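Local coordinates for protein dephospho-CoA kinase (Campylobacter jejuni subsp. jejuni serotype O:2, PDB 4ZO4) that probably phosphorylates the 3'-hydroxyl of dephospho-coenzyme A with ATP, the last step of coenzyme A biosynthesis, at residues A[35-46]-A[91-100]. Numbering follows the deposited sequence.
Sequences ADKIAHKILDEN and FTHPKIRAKI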
ATOM      1  N   ALA A  35     -17.971  18.254  -1.165  1.00 68.98           N
ATOM      2  CA  ALA A  35     -16.591  17.869  -1.521  1.00 70.37           C
ATOM      3  C   ALA A  35     -16.588  17.099  -2.825  1.00 68.90           C
ATOM      4  O   ALA A  35     -15.808  17.426  -3.708  1.00 71.85           O
ATOM      5  CB  ALA A  35     -15.926  17.060  -0.421  1.00 73.58           C
ATOM      6  N   ASP A  36     -17.494  16.137  -2.980  1.00 71.62           N
ATOM      7  CA  ASP A  36     -17.573  15.370  -4.241  1.00 72.58           C
ATOM      8  C   ASP A  36     -17.978  16.192  -5.438  1.00 77.90           C
ATOM      9  O   ASP A  36     -17.568  15.883  -6.551  1.00 96.98           O
ATOM     10  CB  ASP A  36     -18.527  14.190  -4.134  1.00 71.75           C
ATOM     11  CG  ASP A  36     -17.944  13.064  -3.344  1.00 80.44           C
ATOM     12  OD1 ASP A  36     -16.797  13.226  -2.855  1.00 85.30           O
ATOM     13  OD2 ASP A  36     -18.614  12.012  -3.216  1.00 87.73           O
ATOM     14  N   LYS A  37     -18.779  17.228  -5.246  1.00 78.57           N
ATOM     15  CA  LYS A  37     -19.176  18.037  -6.388  1.00 82.85           C
ATOM     16  C   LYS A  37     -17.930  18.795  -6.842  1.00 76.13           C
ATOM     17  O   LYS A  37     -17.513  18.686  -7.994  1.00 71.46           O
ATOM     18  CB  LYS A  37     -20.347  18.964  -6.032  1.00 94.68           C
ATOM     19  CG  LYS A  37     -21.651  18.220  -5.740  1.00101.54           C
ATOM     20  CD  LYS A  37     -22.443  17.912  -7.018  1.00110.38           C
ATOM     21  CE  LYS A  37     -23.828  17.312  -6.737  1.00115.05           C
ATOM     22  NZ  LYS A  37     -23.870  15.828  -6.952  1.00113.07           N
ATOM     23  N   ILE A  38     -17.293  19.501  -5.912  1.00 74.49           N
ATOM     24  CA  ILE A  38     -16.007  20.138  -6.206  1.00 75.71           C
ATOM     25  C   ILE A  38     -15.036  19.162  -6.913  1.00 74.12           C
ATOM     26  O   ILE A  38     -14.399  19.514  -7.912  1.00 70.99           O
ATOM     27  CB  ILE A  38     -15.345  20.682  -4.941  1.00 70.17           C
ATOM     28  CG1 ILE A  38     -16.138  21.858  -4.394  1.00 76.50           C
ATOM     29  CG2 ILE A  38     -13.958  21.184  -5.249  1.00 70.23           C
ATOM     30  CD1 ILE A  38     -15.852  22.188  -2.935  1.00 77.90           C
ATOM     31  N   ALA A  39     -14.947  17.941  -6.398  1.00 70.41           N
ATOM     32  CA  ALA A  39     -14.082  16.927  -6.996  1.00 76.55           C
ATOM     33  C   ALA A  39     -14.449  16.603  -8.443  1.00 78.16           C
ATOM     34  O   ALA A  39     -13.578  16.500  -9.310  1.00 83.12           O
ATOM     35  CB  ALA A  39     -14.084  15.665  -6.150  1.00 73.80           C
ATOM     36  N   HIS A  40     -15.740  16.463  -8.699  1.00 78.38           N
ATOM     37  CA  HIS A  40     -16.218  16.073 -10.007  1.00 80.32           C
ATOM     38  C   HIS A  40     -15.928  17.204 -11.001  1.00 79.22           C
ATOM     39  O   HIS A  40     -15.559  16.949 -12.168  1.00 75.83           O
ATOM     40  CB  HIS A  40     -17.710  15.695  -9.918  1.00 87.55           C
ATOM     41  CG  HIS A  40     -18.353  15.395 -11.239  1.00102.63           C
ATOM     42  ND1 HIS A  40     -19.717  15.454 -11.431  1.00108.47           N
ATOM     43  CD2 HIS A  40     -17.822  15.061 -12.442  1.00112.24           C
ATOM     44  CE1 HIS A  40     -19.999  15.156 -12.686  1.00108.98           C
ATOM     45  NE2 HIS A  40     -18.867  14.918 -13.322  1.00111.00           N
ATOM     46  N   LYS A  41     -16.022  18.441 -10.519  1.00 76.25           N
ATOM     47  CA  LYS A  41     -15.806  19.626 -11.363  1.00 77.91           C
ATOM     48  C   LYS A  41     -14.313  19.826 -11.722  1.00 77.43           C
ATOM     49  O   LYS A  41     -13.991  20.500 -12.707  1.00 85.11           O
ATOM     50  CB  LYS A  41     -16.387  20.885 -10.678  1.00 84.27           C
ATOM     51  CG  LYS A  41     -17.176  21.822 -11.611  1.00 97.02           C
ATOM     52  CD  LYS A  41     -16.342  23.000 -12.123  1.00100.07           C
ATOM     53  CE  LYS A  41     -16.965  23.707 -13.322  1.00102.35           C
ATOM     54  NZ  LYS A  41     -16.546  23.050 -14.595  1.00107.67           N
ATOM     55  N   ILE A  42     -13.399  19.249 -10.937  1.00 72.49           N
ATOM     56  CA  ILE A  42     -11.973  19.345 -11.242  1.00 68.43           C
ATOM     57  C   ILE A  42     -11.661  18.561 -12.522  1.00 69.17           C
ATOM     58  O   ILE A  42     -10.935  19.066 -13.404  1.00 69.10           O
ATOM     59  CB  ILE A  42     -11.101  18.829 -10.080  1.00 67.73           C
ATOM     60  CG1 ILE A  42     -11.043  19.844  -8.931  1.00 66.84           C
ATOM     61  CG2 ILE A  42      -9.692  18.516 -10.542  1.00 67.77           C
ATOM     62  CD1 ILE A  42     -10.865  21.274  -9.345  1.00 67.89           C
ATOM     63  N   LEU A  43     -12.232  17.359 -12.632  1.00 65.66           N
ATOM     64  CA  LEU A  43     -12.080  16.550 -13.843  1.00 69.74           C
ATOM     65  C   LEU A  43     -12.538  17.274 -15.106  1.00 77.27           C
ATOM     66  O   LEU A  43     -11.875  17.164 -16.135  1.00 84.57           O
ATOM     67  CB  LEU A  43     -12.835  15.239 -13.720  1.00 67.68           C
ATOM     68  CG  LEU A  43     -12.382  14.400 -12.530  1.00 68.56           C
ATOM     69  CD1 LEU A  43     -13.092  13.054 -12.573  1.00 69.34           C
ATOM     70  CD2 LEU A  43     -10.857  14.219 -12.465  1.00 69.06           C
ATOM     71  N   ASP A  44     -13.648  18.016 -15.025  1.00 77.80           N
ATOM     72  CA  ASP A  44     -14.164  18.763 -16.177  1.00 77.35           C
ATOM     73  C   ASP A  44     -13.382  20.033 -16.459  1.00 77.32           C
ATOM     74  O   ASP A  44     -13.230  20.406 -17.613  1.00 82.27           O
ATOM     75  CB  ASP A  44     -15.642  19.131 -15.984  1.00 82.79           C
ATOM     76  CG  ASP A  44     -16.595  17.936 -16.128  1.00 85.34           C
ATOM     77  OD1 ASP A  44     -16.575  17.249 -17.178  1.00 95.60           O
ATOM     78  OD2 ASP A  44     -17.398  17.708 -15.202  1.00 84.34           O
ATOM     79  N   GLU A  45     -12.911  20.741 -15.435  1.00 81.47           N
ATOM     80  CA  GLU A  45     -12.115  21.964 -15.695  1.00 83.20           C
ATOM     81  C   GLU A  45     -10.794  21.608 -16.338  1.00 82.34           C
ATOM     82  O   GLU A  45     -10.223  22.422 -17.018  1.00 81.00           O
ATOM     83  CB  GLU A  45     -11.801  22.740 -14.418  1.00 89.72           C
ATOM     84  CG  GLU A  45     -12.964  23.514 -13.809  1.00 98.33           C
ATOM     85  CD  GLU A  45     -12.625  24.068 -12.428  1.00105.27           C
ATOM     86  OE1 GLU A  45     -11.573  24.751 -12.303  1.00105.39           O
ATOM     87  OE2 GLU A  45     -13.409  23.814 -11.472  1.00104.70           O
ATOM     88  N   ASN A  46     -10.295  20.399 -16.067  1.00 85.51           N
ATOM     89  CA  ASN A  46      -9.004  19.925 -16.589  1.00 82.92           C
ATOM     90  C   ASN A  46      -9.217  18.763 -17.516  1.00 85.33           C
ATOM     91  O   ASN A  46      -8.583  17.723 -17.378  1.00 89.82           O
ATOM     92  CB  ASN A  46      -8.101  19.496 -15.443  1.00 78.13           C
ATOM     93  CG  ASN A  46      -7.741  20.652 -14.567  1.00 80.17           C
ATOM     94  OD1 ASN A  46      -6.915  21.461 -14.946  1.00 84.30           O
ATOM     95  ND2 ASN A  46      -8.416  20.785 -13.423  1.00 75.99           N
ATOM     96  N   PHE A  91      -2.479  14.185  -9.654  1.00 62.58           N
ATOM     97  CA  PHE A  91      -3.060  15.258 -10.457  1.00 61.69           C
ATOM     98  C   PHE A  91      -4.138  16.043  -9.738  1.00 60.46           C
ATOM     99  O   PHE A  91      -4.170  17.255  -9.866  1.00 61.65           O
ATOM    100  CB  PHE A  91      -3.655  14.693 -11.728  1.00 58.06           C
ATOM    101  CG  PHE A  91      -3.985  15.732 -12.743  1.00 57.36           C
ATOM    102  CD1 PHE A  91      -2.989  16.346 -13.482  1.00 64.16           C
ATOM    103  CD2 PHE A  91      -5.295  16.067 -12.989  1.00 58.70           C
ATOM    104  CE1 PHE A  91      -3.312  17.302 -14.451  1.00 66.28           C
ATOM    105  CE2 PHE A  91      -5.633  17.014 -13.933  1.00 58.19           C
ATOM    106  CZ  PHE A  91      -4.646  17.620 -14.679  1.00 64.51           C
ATOM    107  N   THR A  92      -5.033  15.345  -9.024  1.00 58.71           N
ATOM    108  CA  THR A  92      -6.286  15.930  -8.543  1.00 58.39           C
ATOM    109  C   THR A  92      -6.172  16.487  -7.132  1.00 61.35           C
ATOM    110  O   THR A  92      -6.708  17.527  -6.826  1.00 66.11           O
ATOM    111  CB  THR A  92      -7.409  14.880  -8.512  1.00 57.91           C
ATOM    112  OG1 THR A  92      -6.963  13.714  -7.819  1.00 59.72           O
ATOM    113  CG2 THR A  92      -7.809  14.478  -9.897  1.00 60.51           C
ATOM    114  N   HIS A  93      -5.475  15.762  -6.267  1.00 64.97           N
ATOM    115  CA  HIS A  93      -5.364  16.121  -4.866  1.00 64.76           C
ATOM    116  C   HIS A  93      -5.083  17.603  -4.604  1.00 67.99           C
ATOM    117  O   HIS A  93      -5.827  18.232  -3.854  1.00 71.01           O
ATOM    118  CB  HIS A  93      -4.330  15.259  -4.136  1.00 63.79           C
ATOM    119  CG  HIS A  93      -4.742  13.833  -3.930  1.00 65.45           C
ATOM    120  ND1 HIS A  93      -3.877  12.872  -3.436  1.00 64.25           N
ATOM    121  CD2 HIS A  93      -5.919  13.199  -4.147  1.00 70.50           C
ATOM    122  CE1 HIS A  93      -4.519  11.720  -3.330  1.00 64.40           C
ATOM    123  NE2 HIS A  93      -5.751  11.884  -3.773  1.00 64.88           N
ATOM    124  N   PRO A  94      -4.001  18.165  -5.173  1.00 69.44           N
ATOM    125  CA  PRO A  94      -3.788  19.597  -4.863  1.00 69.09           C
ATOM    126  C   PRO A  94      -4.877  20.539  -5.444  1.00 71.28           C
ATOM    127  O   PRO A  94      -5.177  21.594  -4.858  1.00 85.05           O
ATOM    128  CB  PRO A  94      -2.428  19.883  -5.468  1.00 71.64           C
ATOM    129  CG  PRO A  94      -2.211  18.798  -6.507  1.00 70.20           C
ATOM    130  CD  PRO A  94      -2.904  17.594  -5.977  1.00 68.08           C
ATOM    131  N   LYS A  95      -5.488  20.146  -6.553  1.00 68.46           N
ATOM    132  CA  LYS A  95      -6.564  20.927  -7.177  1.00 68.02           C
ATOM    133  C   LYS A  95      -7.841  20.874  -6.376  1.00 69.86           C
ATOM    134  O   LYS A  95      -8.572  21.876  -6.278  1.00 70.93           O
ATOM    135  CB  LYS A  95      -6.861  20.416  -8.587  1.00 64.47           C
ATOM    136  CG  LYS A  95      -5.803  20.804  -9.576  1.00 62.98           C
ATOM    137  CD  LYS A  95      -5.910  19.987 -10.851  1.00 66.72           C
ATOM    138  CE  LYS A  95      -4.787  20.290 -11.846  1.00 69.35           C
ATOM    139  NZ  LYS A  95      -3.546  19.478 -11.612  1.00 71.25           N
ATOM    140  N   ILE A  96      -8.116  19.709  -5.803  1.00 68.83           N
ATOM    141  CA  ILE A  96      -9.292  19.575  -4.939  1.00 70.61           C
ATOM    142  C   ILE A  96      -9.066  20.365  -3.626  1.00 70.41           C
ATOM    143  O   ILE A  96      -9.913  21.177  -3.217  1.00 69.99           O
ATOM    144  CB  ILE A  96      -9.664  18.098  -4.681  1.00 68.70           C
ATOM    145  CG1 ILE A  96      -9.837  17.289  -5.991  1.00 73.16           C
ATOM    146  CG2 ILE A  96     -10.993  18.052  -3.982  1.00 71.53           C
ATOM    147  CD1 ILE A  96      -9.839  15.769  -5.841  1.00 70.36           C
ATOM    148  N   ARG A  97      -7.898  20.155  -3.021  1.00 66.87           N
ATOM    149  CA  ARG A  97      -7.473  20.821  -1.800  1.00 70.95           C
ATOM    150  C   ARG A  97      -7.530  22.354  -1.862  1.00 71.66           C
ATOM    151  O   ARG A  97      -7.916  22.998  -0.896  1.00 77.15           O
ATOM    152  CB  ARG A  97      -6.052  20.371  -1.470  1.00 84.08           C
ATOM    153  CG  ARG A  97      -5.386  21.015  -0.251  1.00 94.67           C
ATOM    154  CD  ARG A  97      -5.648  20.242   1.036  1.00106.83           C
ATOM    155  NE  ARG A  97      -5.159  20.950   2.221  1.00112.70           N
ATOM    156  CZ  ARG A  97      -5.475  20.638   3.475  1.00119.05           C
ATOM    157  NH1 ARG A  97      -6.297  19.624   3.742  1.00121.05           N
ATOM    158  NH2 ARG A  97      -4.971  21.351   4.477  1.00126.47           N
ATOM    159  N   ALA A  98      -7.162  22.951  -2.981  1.00 75.51           N
ATOM    160  CA  ALA A  98      -7.138  24.428  -3.082  1.00 73.95           C
ATOM    161  C   ALA A  98      -8.499  24.991  -3.422  1.00 74.68           C
ATOM    162  O   ALA A  98      -8.817  26.109  -3.015  1.00 79.56           O
ATOM    163  CB  ALA A  98      -6.106  24.890  -4.108  1.00 71.66           C
ATOM    164  N   LYS A  99      -9.290  24.241  -4.184  1.00 74.47           N
ATOM    165  CA  LYS A  99     -10.679  24.618  -4.451  1.00 77.32           C
ATOM    166  C   LYS A  99     -11.598  24.405  -3.234  1.00 78.91           C
ATOM    167  O   LYS A  99     -12.528  25.154  -3.012  1.00 85.92           O
ATOM    168  CB  LYS A  99     -11.223  23.852  -5.642  1.00 78.30           C
ATOM    169  CG  LYS A  99     -12.630  24.263  -6.019  1.00 88.28           C
ATOM    170  CD  LYS A  99     -12.843  24.449  -7.518  1.00 94.41           C
ATOM    171  CE  LYS A  99     -12.480  25.868  -7.952  1.00103.09           C
ATOM    172  NZ  LYS A  99     -13.514  26.468  -8.846  1.00108.74           N
ATOM    173  N   ILE A 100     -11.355  23.390  -2.434  1.00 83.18           N
ATOM    174  CA  ILE A 100     -12.134  23.271  -1.224  1.00 83.42           C
ATOM    175  C   ILE A 100     -11.766  24.411  -0.283  1.00 85.91           C
ATOM    176  O   ILE A 100     -12.641  25.005   0.301  1.00 85.98           O
ATOM    177  CB  ILE A 100     -11.941  21.902  -0.554  1.00 80.47           C
ATOM    178  CG1 ILE A 100     -12.798  20.860  -1.293  1.00 81.42           C
ATOM    179  CG2 ILE A 100     -12.345  21.961   0.908  1.00 79.49           C
ATOM    180  CD1 ILE A 100     -12.592  19.428  -0.829  1.00 81.32           C
TER
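With chi1 at -68°, I38 sets CG2 opposite its backbone N, and K99 likewise swings CG away from its own N (chi1 -176°), so that methyl and methylene meet between two helices of this P-loop kinase fold. Helix 35-45, which directly follows edge strand 31-34, runs at 125° to the 91-100 part of the long helix 82-109, their axes 9.5 Å apart. The backbones come nearest, CA to CA 5.8 Å, where the small A39 faces I96, CB to CD1 4.3 Å. On one side of this point I38 CD1 lies 3.7 Å from I100 CG1, while A35 CB touches I100 CD1; the side chain of A35 lies about 7 Å from that of K18, a predicted ATP-binding residue. On the other side I42 packs over I96, K95 and K99, its CG1 against I96 CG1 and its CG2 3.9 Å from K95 CB, and L43 CD2 reaches T92 CG2. F79 of the second subunit packs on A39 and L43. Beyond its bends K99 carries NZ to a long salt bridge with E45 OE2, 3.7 Å. At the far end N46 CB sits in plane at the F91 ring edge, and the N46 amide lies across the K95 chain, ND2 nearest CD. N46 N and ND2 grip I42 O from opposite faces of the carbonyl. The K95 chain bends at its end, and NZ sits over the centre of one face of the F91 ring and donates a hydrogen bond to F91 O, 2.9 Å away.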